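Local coordinates for cell division protein FtsZ 1 (Methanocaldococcus jannaschii, PDB 2VAP), which binds GTP and probably hydrolyses it, and probably polymerises into the contractile ring that forms at the future division site and recruits other division proteins, at residues N51-A64 with D212-E224. Residues are numbered along the deposited sequence; the frame is centred on the assembly and turned at random.
Sequences NTITRLKMEGIEGA and DEVLINAVKGLVE. With GDP (guanosine-5'-diphosphate), chain B.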
loop_
_atom_site.group_PDB
_atom_site.type_symbol
_atom_site.label_atom_id
_atom_site.label_comp_id
_atom_site.label_asym_id
_atom_site.label_seq_id
_atom_site.Cartn_x
_atom_site.Cartn_y
_atom_site.Cartn_z
ATOM N N ASN A 51 -13.123 4.214 1.103
ATOM C CA ASN A 51 -13.404 3.203 2.121
ATOM C C ASN A 51 -12.141 2.807 2.882
ATOM O O ASN A 51 -12.170 2.638 4.105
ATOM C CB ASN A 51 -14.057 1.970 1.485
ATOM C CG ASN A 51 -14.620 1.005 2.515
ATOM O OD1 ASN A 51 -15.379 1.393 3.404
ATOM N ND2 ASN A 51 -14.256 -0.265 2.390
ATOM N N THR A 52 -11.035 2.674 2.149
ATOM C CA THR A 52 -9.727 2.385 2.739
ATOM C C THR A 52 -9.296 3.509 3.686
ATOM O O THR A 52 -8.865 3.244 4.810
ATOM C CB THR A 52 -8.652 2.142 1.645
ATOM O OG1 THR A 52 -9.055 1.051 0.809
ATOM C CG2 THR A 52 -7.297 1.814 2.264
ATOM N N ILE A 53 -9.431 4.756 3.232
ATOM C CA ILE A 53 -9.080 5.929 4.040
ATOM C C ILE A 53 -9.889 5.998 5.342
ATOM O O ILE A 53 -9.325 6.246 6.411
ATOM C CB ILE A 53 -9.224 7.253 3.230
ATOM C CG1 ILE A 53 -8.174 7.332 2.111
ATOM C CG2 ILE A 53 -9.144 8.481 4.144
ATOM C CD1 ILE A 53 -6.720 7.471 2.575
ATOM N N THR A 54 -11.200 5.772 5.242
ATOM C CA THR A 54 -12.094 5.776 6.406
ATOM C C THR A 54 -11.611 4.799 7.478
ATOM O O THR A 54 -11.512 5.157 8.654
ATOM C CB THR A 54 -13.551 5.436 6.005
ATOM O OG1 THR A 54 -14.037 6.419 5.087
ATOM C CG2 THR A 54 -14.468 5.406 7.226
ATOM N N ARG A 55 -11.299 3.575 7.053
ATOM C CA ARG A 55 -10.821 2.528 7.954
ATOM C C ARG A 55 -9.476 2.878 8.591
ATOM O O ARG A 55 -9.261 2.606 9.772
ATOM C CB ARG A 55 -10.730 1.186 7.220
ATOM C CG ARG A 55 -12.075 0.556 6.845
ATOM C CD ARG A 55 -12.789 -0.063 8.049
ATOM N NE ARG A 55 -11.958 -1.041 8.752
ATOM C CZ ARG A 55 -11.890 -2.337 8.456
ATOM N NH1 ARG A 55 -12.606 -2.842 7.458
ATOM N NH2 ARG A 55 -11.099 -3.131 9.163
ATOM N N LEU A 56 -8.583 3.488 7.811
ATOM C CA LEU A 56 -7.281 3.931 8.318
ATOM C C LEU A 56 -7.416 5.073 9.327
ATOM O O LEU A 56 -6.652 5.149 10.291
ATOM C CB LEU A 56 -6.356 4.353 7.169
ATOM C CG LEU A 56 -5.867 3.289 6.179
ATOM C CD1 LEU A 56 -5.199 3.948 4.980
ATOM C CD2 LEU A 56 -4.925 2.282 6.837
ATOM N N LYS A 57 -8.391 5.951 9.094
ATOM C CA LYS A 57 -8.659 7.087 9.977
ATOM C C LYS A 57 -9.312 6.650 11.292
ATOM O O LYS A 57 -8.972 7.172 12.358
ATOM C CB LYS A 57 -9.521 8.133 9.252
ATOM C CG LYS A 57 -9.904 9.367 10.076
ATOM C CD LYS A 57 -8.708 10.265 10.374
ATOM C CE LYS A 57 -9.105 11.419 11.279
ATOM N NZ LYS A 57 -7.923 12.180 11.766
ATOM N N MET A 58 -10.239 5.695 11.210
ATOM C CA MET A 58 -10.945 5.181 12.390
ATOM C C MET A 58 -10.042 4.343 13.296
ATOM O O MET A 58 -10.059 4.510 14.518
ATOM C CB MET A 58 -12.178 4.366 11.983
ATOM C CG MET A 58 -13.343 5.194 11.456
ATOM S SD MET A 58 -14.903 4.284 11.405
ATOM C CE MET A 58 -14.534 2.992 10.218
ATOM N N GLU A 59 -9.264 3.446 12.691
ATOM C CA GLU A 59 -8.330 2.590 13.428
ATOM C C GLU A 59 -7.144 3.381 13.973
ATOM O O GLU A 59 -6.529 2.987 14.967
ATOM C CB GLU A 59 -7.839 1.438 12.547
ATOM C CG GLU A 59 -8.890 0.369 12.262
ATOM C CD GLU A 59 -8.409 -0.698 11.290
ATOM O OE1 GLU A 59 -9.235 -1.181 10.487
ATOM O OE2 GLU A 59 -7.211 -1.056 11.324
ATOM N N GLY A 60 -6.829 4.493 13.313
ATOM C CA GLY A 60 -5.769 5.390 13.756
ATOM C C GLY A 60 -4.410 5.029 13.195
ATOM O O GLY A 60 -3.541 4.542 13.923
ATOM N N ILE A 61 -4.231 5.265 11.896
ATOM C CA ILE A 61 -2.933 5.079 11.240
ATOM C C ILE A 61 -1.930 6.098 11.786
ATOM O O ILE A 61 -2.214 7.297 11.847
ATOM C CB ILE A 61 -3.042 5.139 9.682
ATOM C CG1 ILE A 61 -1.679 4.864 9.028
ATOM C CG2 ILE A 61 -3.653 6.468 9.209
ATOM C CD1 ILE A 61 -1.750 4.488 7.554
ATOM N N GLU A 62 -0.764 5.608 12.198
ATOM C CA GLU A 62 0.211 6.444 12.891
ATOM C C GLU A 62 1.123 7.215 11.941
ATOM O O GLU A 62 1.599 6.672 10.943
ATOM C CB GLU A 62 1.037 5.609 13.874
ATOM C CG GLU A 62 0.209 4.970 14.988
ATOM C CD GLU A 62 1.055 4.427 16.125
ATOM O OE1 GLU A 62 1.964 5.144 16.591
ATOM O OE2 GLU A 62 0.800 3.284 16.561
ATOM N N GLY A 63 1.338 8.491 12.260
ATOM C CA GLY A 63 2.300 9.345 11.558
ATOM C C GLY A 63 2.032 9.618 10.088
ATOM O O GLY A 63 2.962 9.894 9.328
ATOM N N ALA A 64 0.764 9.546 9.686
ATOM C CA ALA A 64 0.391 9.782 8.294
ATOM C C ALA A 64 -0.878 10.619 8.165
ATOM O O ALA A 64 -1.859 10.396 8.879
ATOM C CB ALA A 64 0.234 8.462 7.549
ATOM N N ASP A 212 -10.871 -5.306 1.632
ATOM C CA ASP A 212 -10.697 -4.171 2.541
ATOM C C ASP A 212 -9.582 -4.430 3.547
ATOM O O ASP A 212 -8.681 -3.606 3.709
ATOM C CB ASP A 212 -11.995 -3.875 3.300
ATOM C CG ASP A 212 -13.074 -3.277 2.419
ATOM O OD1 ASP A 212 -12.752 -2.747 1.337
ATOM O OD2 ASP A 212 -14.255 -3.329 2.825
ATOM N N GLU A 213 -9.655 -5.584 4.212
ATOM C CA GLU A 213 -8.690 -5.967 5.243
ATOM C C GLU A 213 -7.272 -6.079 4.692
ATOM O O GLU A 213 -6.313 -5.666 5.346
ATOM C CB GLU A 213 -9.098 -7.290 5.906
ATOM C CG GLU A 213 -10.419 -7.243 6.674
ATOM C CD GLU A 213 -10.387 -6.310 7.877
ATOM O OE1 GLU A 213 -11.405 -5.627 8.118
ATOM O OE2 GLU A 213 -9.355 -6.258 8.580
ATOM N N VAL A 214 -7.152 -6.636 3.489
ATOM C CA VAL A 214 -5.857 -6.808 2.832
ATOM C C VAL A 214 -5.241 -5.455 2.468
ATOM O O VAL A 214 -4.052 -5.228 2.710
ATOM C CB VAL A 214 -5.968 -7.739 1.593
ATOM C CG1 VAL A 214 -4.682 -7.738 0.781
ATOM C CG2 VAL A 214 -6.317 -9.156 2.032
ATOM N N LEU A 215 -6.055 -4.562 1.908
ATOM C CA LEU A 215 -5.620 -3.199 1.589
ATOM C C LEU A 215 -5.164 -2.440 2.835
ATOM O O LEU A 215 -4.133 -1.765 2.809
ATOM C CB LEU A 215 -6.729 -2.421 0.875
ATOM C CG LEU A 215 -6.814 -2.519 -0.649
ATOM C CD1 LEU A 215 -8.162 -2.003 -1.138
ATOM C CD2 LEU A 215 -5.669 -1.762 -1.321
ATOM N N ILE A 216 -5.935 -2.558 3.915
ATOM C CA ILE A 216 -5.583 -1.947 5.200
ATOM C C ILE A 216 -4.244 -2.485 5.706
ATOM O O ILE A 216 -3.351 -1.708 6.046
ATOM C CB ILE A 216 -6.701 -2.144 6.270
ATOM C CG1 ILE A 216 -7.985 -1.397 5.873
ATOM C CG2 ILE A 216 -6.228 -1.718 7.665
ATOM C CD1 ILE A 216 -7.797 0.075 5.523
ATOM N N ASN A 217 -4.108 -3.809 5.733
ATOM C CA ASN A 217 -2.869 -4.464 6.157
ATOM C C ASN A 217 -1.650 -4.041 5.336
ATOM O O ASN A 217 -0.562 -3.860 5.884
ATOM C CB ASN A 217 -3.021 -5.989 6.126
ATOM C CG ASN A 217 -3.698 -6.542 7.372
ATOM O OD1 ASN A 217 -3.166 -7.438 8.028
ATOM N ND2 ASN A 217 -4.872 -6.013 7.704
ATOM N N ALA A 218 -1.843 -3.881 4.028
ATOM C CA ALA A 218 -0.763 -3.490 3.123
ATOM C C ALA A 218 -0.345 -2.032 3.316
ATOM O O ALA A 218 0.841 -1.744 3.482
ATOM C CB ALA A 218 -1.160 -3.749 1.672
ATOM N N VAL A 219 -1.320 -1.123 3.293
ATOM C CA VAL A 219 -1.050 0.312 3.431
ATOM C C VAL A 219 -0.579 0.663 4.849
ATOM O O VAL A 219 0.473 1.280 5.017
ATOM C CB VAL A 219 -2.275 1.181 3.021
ATOM C CG1 VAL A 219 -2.005 2.662 3.269
ATOM C CG2 VAL A 219 -2.626 0.957 1.554
ATOM N N LYS A 220 -1.354 0.257 5.855
ATOM C CA LYS A 220 -1.001 0.503 7.257
ATOM C C LYS A 220 0.328 -0.161 7.622
ATOM O O LYS A 220 1.146 0.429 8.327
ATOM C CB LYS A 220 -2.119 0.028 8.190
ATOM C CG LYS A 220 -2.019 0.541 9.620
ATOM C CD LYS A 220 -3.240 0.133 10.427
ATOM C CE LYS A 220 -3.144 0.620 11.863
ATOM N NZ LYS A 220 -4.337 0.229 12.663
ATOM N N GLY A 221 0.537 -1.379 7.126
ATOM C CA GLY A 221 1.771 -2.126 7.369
ATOM C C GLY A 221 3.016 -1.466 6.801
ATOM O O GLY A 221 4.069 -1.465 7.441
ATOM N N LEU A 222 2.900 -0.906 5.599
ATOM C CA LEU A 222 4.021 -0.206 4.970
ATOM C C LEU A 222 4.313 1.138 5.636
ATOM O O LEU A 222 5.475 1.470 5.879
ATOM C CB LEU A 222 3.788 -0.021 3.466
ATOM C CG LEU A 222 4.134 -1.206 2.561
ATOM C CD1 LEU A 222 3.492 -1.038 1.193
ATOM C CD2 LEU A 222 5.645 -1.382 2.429
ATOM N N VAL A 223 3.259 1.898 5.927
ATOM C CA VAL A 223 3.389 3.196 6.594
ATOM C C VAL A 223 4.003 3.037 7.987
ATOM O O VAL A 223 4.986 3.704 8.319
ATOM C CB VAL A 223 2.023 3.933 6.703
ATOM C CG1 VAL A 223 2.126 5.153 7.619
ATOM C CG2 VAL A 223 1.525 4.350 5.330
ATOM N N GLU A 224 3.429 2.138 8.783
ATOM C CA GLU A 224 3.822 1.985 10.186
ATOM C C GLU A 224 5.163 1.273 10.378
ATOM O O GLU A 224 5.762 1.342 11.456
ATOM C CB GLU A 224 2.694 1.340 11.001
ATOM C CG GLU A 224 1.462 2.246 11.114
ATOM C CD GLU A 224 0.399 1.736 12.073
ATOM O OE1 GLU A 224 0.387 0.529 12.395
ATOM O OE2 GLU A 224 -0.442 2.557 12.497
HETATM P PB GDP B . -14.649 4.192 -8.598
HETATM O O1B GDP B . -15.235 4.690 -9.897
HETATM O O2B GDP B . -15.286 4.930 -7.444
HETATM O O3B GDP B . -13.159 4.431 -8.602
HETATM O O3A GDP B . -14.958 2.616 -8.496
HETATM P PA GDP B . -14.898 1.773 -7.124
HETATM O O1A GDP B . -13.823 2.277 -6.194
HETATM O O2A GDP B . -16.247 1.739 -6.446
HETATM O "O5'" GDP B . -14.528 0.302 -7.653
HETATM C "C5'" GDP B . -13.341 0.091 -8.410
HETATM C "C4'" GDP B . -12.802 -1.300 -8.121
HETATM O "O4'" GDP B . -12.555 -1.447 -6.719
HETATM C "C3'" GDP B . -13.805 -2.379 -8.494
HETATM O "O3'" GDP B . -13.583 -2.862 -9.823
HETATM C "C2'" GDP B . -13.610 -3.449 -7.439
HETATM O "O2'" GDP B . -12.642 -4.408 -7.872
HETATM C "C1'" GDP B . -13.044 -2.704 -6.243
HETATM N N9 GDP B . -14.071 -2.480 -5.187
HETATM C C8 GDP B . -15.361 -2.114 -5.348
HETATM N N7 GDP B . -15.993 -1.999 -4.149
HETATM C C5 GDP B . -15.093 -2.292 -3.191
HETATM C C6 GDP B . -15.081 -2.366 -1.708
HETATM O O6 GDP B . -16.109 -2.116 -1.043
HETATM N N1 GDP B . -13.931 -2.710 -1.102
HETATM C C2 GDP B . -12.803 -2.985 -1.791
HETATM N N2 GDP B . -11.679 -3.325 -1.115
HETATM N N3 GDP B . -12.746 -2.937 -3.146
HETATM C C4 GDP B . -13.833 -2.604 -3.883
HETATM O O HOH W 1 -9.606 -0.990 2.768
HETATM O O HOH W 2 -14.349 -1.956 5.267
#
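The helical part of 51-64 packs on helix 212-224, the axes 9.9 Å apart and crossing at -61°. Ile-216 is a knob in the hole formed by Thr-52, Arg-55, Leu-56 and Glu-59. Its CD1 lies 3.6 Å from Arg-55 CB. Leu-56 runs opposite to Ile-216, CG on its CD1, and crosses Val-219 nearly at right angles, CD1 against CG1. Beyond the helix, Ile-61 CG1 lies anti to the backbone N (chi1 -177°), which brings CD1 to Val-223 CB. Glu-224 OE2 accepts the backbone N-H of Glu-62 through its anti lone pair, at 3.1 Å.

Salt bridges run along one border. With the Arg-55 chain bent at chi2 (-75°) and chi3, its guanidinium reaches Glu-213, and NH1 and NH2 grip OE1 end-on, NH2 at 2.7 Å. Its NE and NH2 hold Glu-59 OE1 side-on. Glu-59 OE2 forms a weak bond to Lys-220 NZ at 3.4 Å. Water 2 joins Arg-55 NH1 to Asp-212 OD2.

Asp-212 OD1 accepts hydrogen bonds from N1 and N2 of the GDP guanine, both 2.7 Å. Leu-56, Val-219 and Val-223 also touch Val-42 on the parallel sheet. This is characteristic of the Rossmann-like tubulin/FtsZ GTPase fold, whose long helix 204-227 carries a guanine-binding aspartate.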